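Local coordinates for N-terminal acetyltransferase-like protein (Chaetomium thermophilum, PDB 5NNP) that probably serves as the TPR-repeat auxiliary subunit of an N-terminal acetyltransferase complex of the NatA type, holding the catalytic partner on its helical scaffold, at residues Y556-M570 against T651-I665. Sequence-based numbering, arbitrary orientation.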
# COMPACT_ATOMS: atom_id res chain seq x y z
N TYR A 556 6.51 6.64 3.30
CA TYR A 556 7.48 6.57 4.39
C TYR A 556 8.67 7.50 4.13
O TYR A 556 9.09 8.27 5.00
CB TYR A 556 8.02 5.14 4.61
CG TYR A 556 9.17 5.13 5.60
CD1 TYR A 556 8.93 5.01 6.96
CD2 TYR A 556 10.50 5.28 5.18
CE1 TYR A 556 9.96 5.02 7.88
CE2 TYR A 556 11.54 5.30 6.09
CZ TYR A 556 11.27 5.17 7.43
OH TYR A 556 12.31 5.20 8.35
N PHE A 557 9.22 7.42 2.92
CA PHE A 557 10.48 8.06 2.61
C PHE A 557 10.46 9.57 2.83
O PHE A 557 11.38 10.13 3.41
CB PHE A 557 10.88 7.75 1.17
CG PHE A 557 12.23 8.29 0.79
CD1 PHE A 557 13.37 7.52 0.97
CD2 PHE A 557 12.36 9.59 0.29
CE1 PHE A 557 14.62 8.02 0.64
CE2 PHE A 557 13.60 10.09 -0.03
CZ PHE A 557 14.74 9.30 0.14
N ARG A 558 9.40 10.24 2.39
CA ARG A 558 9.32 11.70 2.48
C ARG A 558 9.42 12.20 3.92
O ARG A 558 10.32 12.98 4.27
CB ARG A 558 8.04 12.20 1.82
CG ARG A 558 7.97 13.72 1.73
CD ARG A 558 6.79 14.18 0.91
NE ARG A 558 6.51 15.60 1.14
CZ ARG A 558 5.39 16.22 0.77
NH1 ARG A 558 4.44 15.54 0.15
NH2 ARG A 558 5.23 17.50 1.03
N ALA A 559 8.50 11.75 4.77
CA ALA A 559 8.51 12.14 6.17
C ALA A 559 9.82 11.74 6.82
O ALA A 559 10.32 12.46 7.68
CB ALA A 559 7.34 11.52 6.92
N ALA A 560 10.37 10.59 6.43
CA ALA A 560 11.59 10.10 7.06
C ALA A 560 12.80 10.94 6.66
O ALA A 560 13.68 11.22 7.48
CB ALA A 560 11.84 8.65 6.71
N LEU A 561 12.86 11.36 5.40
CA LEU A 561 13.96 12.21 4.99
C LEU A 561 13.83 13.60 5.62
O LEU A 561 14.83 14.26 5.88
CB LEU A 561 14.02 12.31 3.47
CG LEU A 561 15.11 13.23 2.91
CD1 LEU A 561 16.51 12.85 3.39
CD2 LEU A 561 15.06 13.18 1.40
N ASP A 562 12.60 14.04 5.89
CA ASP A 562 12.39 15.29 6.63
C ASP A 562 13.00 15.19 8.03
O ASP A 562 13.81 16.03 8.42
CB ASP A 562 10.90 15.64 6.75
CG ASP A 562 10.25 15.95 5.41
OD1 ASP A 562 10.94 16.14 4.38
OD2 ASP A 562 9.00 16.02 5.38
N ALA A 563 12.58 14.19 8.80
CA ALA A 563 13.16 13.94 10.13
C ALA A 563 14.70 13.98 10.13
O ALA A 563 15.31 14.64 10.95
CB ALA A 563 12.67 12.59 10.69
N VAL A 564 15.32 13.26 9.20
CA VAL A 564 16.77 13.14 9.20
C VAL A 564 17.42 14.50 8.93
O VAL A 564 18.38 14.88 9.60
CB VAL A 564 17.25 12.09 8.16
CG1 VAL A 564 18.73 12.24 7.88
CG2 VAL A 564 16.93 10.67 8.66
N ASN A 565 16.88 15.23 7.96
CA ASN A 565 17.33 16.59 7.69
C ASN A 565 17.14 17.56 8.87
O ASN A 565 17.97 18.44 9.11
CB ASN A 565 16.61 17.14 6.46
CG ASN A 565 17.18 16.59 5.17
OD1 ASN A 565 18.35 16.19 5.11
ND2 ASN A 565 16.36 16.59 4.12
N LEU A 566 16.05 17.40 9.62
CA LEU A 566 15.77 18.27 10.75
C LEU A 566 16.66 17.95 11.95
O LEU A 566 17.04 18.85 12.70
CB LEU A 566 14.29 18.18 11.15
CG LEU A 566 13.81 19.04 12.32
CD1 LEU A 566 14.22 20.50 12.16
CD2 LEU A 566 12.28 18.91 12.50
N TYR A 567 17.02 16.68 12.13
CA TYR A 567 17.96 16.30 13.20
C TYR A 567 19.37 16.79 12.87
O TYR A 567 20.10 17.24 13.75
CB TYR A 567 17.97 14.78 13.43
CG TYR A 567 16.83 14.25 14.29
CD1 TYR A 567 16.62 14.74 15.57
CD2 TYR A 567 15.99 13.25 13.82
CE1 TYR A 567 15.59 14.26 16.36
CE2 TYR A 567 14.95 12.76 14.60
CZ TYR A 567 14.76 13.27 15.87
OH TYR A 567 13.74 12.78 16.65
N LEU A 568 19.75 16.68 11.60
CA LEU A 568 21.02 17.21 11.10
C LEU A 568 21.13 18.71 11.39
O LEU A 568 22.18 19.21 11.82
CB LEU A 568 21.14 16.96 9.61
CG LEU A 568 21.75 15.63 9.19
CD1 LEU A 568 21.59 15.41 7.69
CD2 LEU A 568 23.22 15.59 9.62
N SER A 569 20.04 19.41 11.13
CA SER A 569 19.96 20.84 11.40
C SER A 569 20.12 21.10 12.89
O SER A 569 20.90 21.96 13.30
CB SER A 569 18.64 21.41 10.89
OG SER A 569 18.32 22.61 11.56
N MET A 570 19.37 20.35 13.71
CA MET A 570 19.46 20.48 15.16
C MET A 570 20.86 20.18 15.68
O MET A 570 21.28 20.74 16.69
CB MET A 570 18.45 19.56 15.85
CG MET A 570 17.00 19.91 15.60
SD MET A 570 15.91 18.56 16.09
CE MET A 570 16.23 18.46 17.85
N THR A 651 16.21 16.98 22.63
CA THR A 651 17.11 15.84 22.67
C THR A 651 18.57 16.28 22.82
O THR A 651 18.96 17.34 22.35
CB THR A 651 16.95 14.96 21.40
OG1 THR A 651 17.80 13.80 21.49
CG2 THR A 651 17.27 15.75 20.14
N LYS A 652 19.37 15.46 23.49
CA LYS A 652 20.81 15.70 23.58
C LYS A 652 21.54 14.90 22.50
O LYS A 652 22.69 15.17 22.19
CB LYS A 652 21.33 15.33 24.97
CG LYS A 652 20.71 16.16 26.09
CD LYS A 652 21.00 17.66 25.93
CE LYS A 652 20.37 18.49 27.05
NZ LYS A 652 20.94 19.87 27.14
N ASP A 653 20.84 13.93 21.91
CA ASP A 653 21.41 13.08 20.87
C ASP A 653 20.51 13.02 19.65
O ASP A 653 19.75 12.08 19.49
CB ASP A 653 21.65 11.66 21.41
CG ASP A 653 22.32 10.75 20.40
OD1 ASP A 653 22.99 11.28 19.49
OD2 ASP A 653 22.19 9.51 20.51
N PRO A 654 20.60 14.03 18.78
CA PRO A 654 19.75 14.10 17.59
C PRO A 654 20.17 13.10 16.53
O PRO A 654 19.32 12.47 15.89
CB PRO A 654 19.94 15.54 17.09
CG PRO A 654 20.92 16.20 18.07
CD PRO A 654 21.58 15.12 18.84
N LEU A 655 21.48 12.94 16.34
CA LEU A 655 21.97 12.02 15.33
C LEU A 655 21.60 10.59 15.72
O LEU A 655 21.31 9.75 14.86
CB LEU A 655 23.48 12.18 15.14
CG LEU A 655 23.93 13.58 14.71
CD1 LEU A 655 25.46 13.71 14.67
CD2 LEU A 655 23.31 13.92 13.37
N GLY A 656 21.59 10.32 17.02
CA GLY A 656 21.13 9.04 17.53
C GLY A 656 19.65 8.84 17.28
O GLY A 656 19.19 7.73 16.97
N ASP A 657 18.88 9.93 17.40
CA ASP A 657 17.44 9.87 17.21
C ASP A 657 17.06 9.72 15.74
O ASP A 657 15.97 9.25 15.41
CB ASP A 657 16.77 11.12 17.81
CG ASP A 657 16.84 11.14 19.33
OD1 ASP A 657 17.31 10.14 19.91
OD2 ASP A 657 16.40 12.13 19.97
N ALA A 658 17.98 10.12 14.86
CA ALA A 658 17.77 10.04 13.42
C ALA A 658 17.92 8.63 12.87
O ALA A 658 17.36 8.31 11.81
CB ALA A 658 18.72 10.98 12.72
N MET A 659 18.68 7.79 13.57
CA MET A 659 19.04 6.47 13.07
C MET A 659 17.86 5.56 12.69
O MET A 659 17.91 4.89 11.66
CB MET A 659 19.93 5.75 14.08
CG MET A 659 21.24 6.47 14.34
SD MET A 659 21.98 7.03 12.80
CE MET A 659 22.46 5.49 12.00
N LYS A 660 16.81 5.52 13.50
CA LYS A 660 15.68 4.65 13.16
C LYS A 660 14.99 5.09 11.85
O LYS A 660 14.50 4.24 11.09
CB LYS A 660 14.66 4.58 14.31
CG LYS A 660 13.82 5.83 14.56
CD LYS A 660 12.65 5.53 15.49
CE LYS A 660 11.68 6.70 15.60
NZ LYS A 660 10.59 6.49 16.61
N PHE A 661 14.97 6.40 11.59
CA PHE A 661 14.46 6.90 10.31
C PHE A 661 15.40 6.55 9.15
O PHE A 661 14.96 6.07 8.10
CB PHE A 661 14.28 8.41 10.36
CG PHE A 661 13.26 8.88 11.36
CD1 PHE A 661 13.63 9.18 12.66
CD2 PHE A 661 11.93 9.06 10.99
CE1 PHE A 661 12.70 9.64 13.58
CE2 PHE A 661 11.00 9.52 11.90
CZ PHE A 661 11.37 9.81 13.20
N LEU A 662 16.69 6.80 9.36
CA LEU A 662 17.70 6.63 8.33
C LEU A 662 17.91 5.17 7.92
O LEU A 662 17.99 4.87 6.73
CB LEU A 662 19.02 7.23 8.81
CG LEU A 662 20.18 7.09 7.83
CD1 LEU A 662 19.86 7.88 6.57
CD2 LEU A 662 21.49 7.54 8.48
N ASN A 663 17.99 4.28 8.90
CA ASN A 663 18.14 2.85 8.65
C ASN A 663 17.13 2.29 7.65
O ASN A 663 17.47 1.51 6.76
CB ASN A 663 18.02 2.05 9.95
CG ASN A 663 19.17 2.30 10.91
OD1 ASN A 663 20.29 2.66 10.51
ND2 ASN A 663 18.91 2.09 12.19
N TYR A 664 15.87 2.68 7.80
CA TYR A 664 14.85 2.24 6.85
C TYR A 664 15.06 2.88 5.50
O TYR A 664 14.77 2.27 4.47
CB TYR A 664 13.45 2.58 7.35
CG TYR A 664 12.95 1.68 8.44
CD1 TYR A 664 13.33 0.34 8.49
CD2 TYR A 664 12.07 2.16 9.41
CE1 TYR A 664 12.86 -0.49 9.48
CE2 TYR A 664 11.60 1.34 10.39
CZ TYR A 664 12.00 0.01 10.43
OH TYR A 664 11.51 -0.82 11.40
N ILE A 665 15.52 4.12 5.50
CA ILE A 665 15.75 4.84 4.26
C ILE A 665 16.79 4.13 3.44
O ILE A 665 16.57 3.82 2.28
CB ILE A 665 16.20 6.29 4.51
CG1 ILE A 665 15.12 7.06 5.28
CG2 ILE A 665 16.53 6.97 3.20
CD1 ILE A 665 15.39 8.56 5.38
O HOH W 1 14.22 13.55 19.36
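Tyr567 lays one ring face over the first turn of helix 654-668: Pro654 O lies 3.5 Å from its CG, and Asp657 CB makes a CH-pi contact 3.9 Å from the ring centroid. With CG anti to its carbonyl carbon (chi1 -81°), the ring fills a hole between Pro654, Asp657, Ala658 and Phe661, meeting Phe661 CE1 at its edge. Its hydroxyl donates to a water that in turn donates to Asp657 OD2, an oxygen also taking the hydroxyl proton of Thr651; the phenol is also hydrogen-bonded to His511 NE2 of helix 503-523. Phe661 is the reciprocal knob, Ala563 CB standing 3.6 Å above the centre of its ring. Val564 CG2 fits between Phe661 CB and Leu662 CB, while Ile665 sends CD1 against Ala560 and CG2 against Phe557 CE1. At the far end Tyr556 OH donates to Phe661 O at 2.8 Å, in the carbonyl plane on a lone pair, and the edge of Tyr664 turns to the Tyr556 face, planes 77° apart. A leucine replacing Tyr567 would probably leave Asp657 CB without its aromatic face, and the bridging water and His511 without their phenol partner. The segment axes, nearly antiparallel (171°), approach to 8.7 Å; this helix pair within the auxiliary-subunit family region has an apolar knobs-into-holes interior, with polar links at both ends.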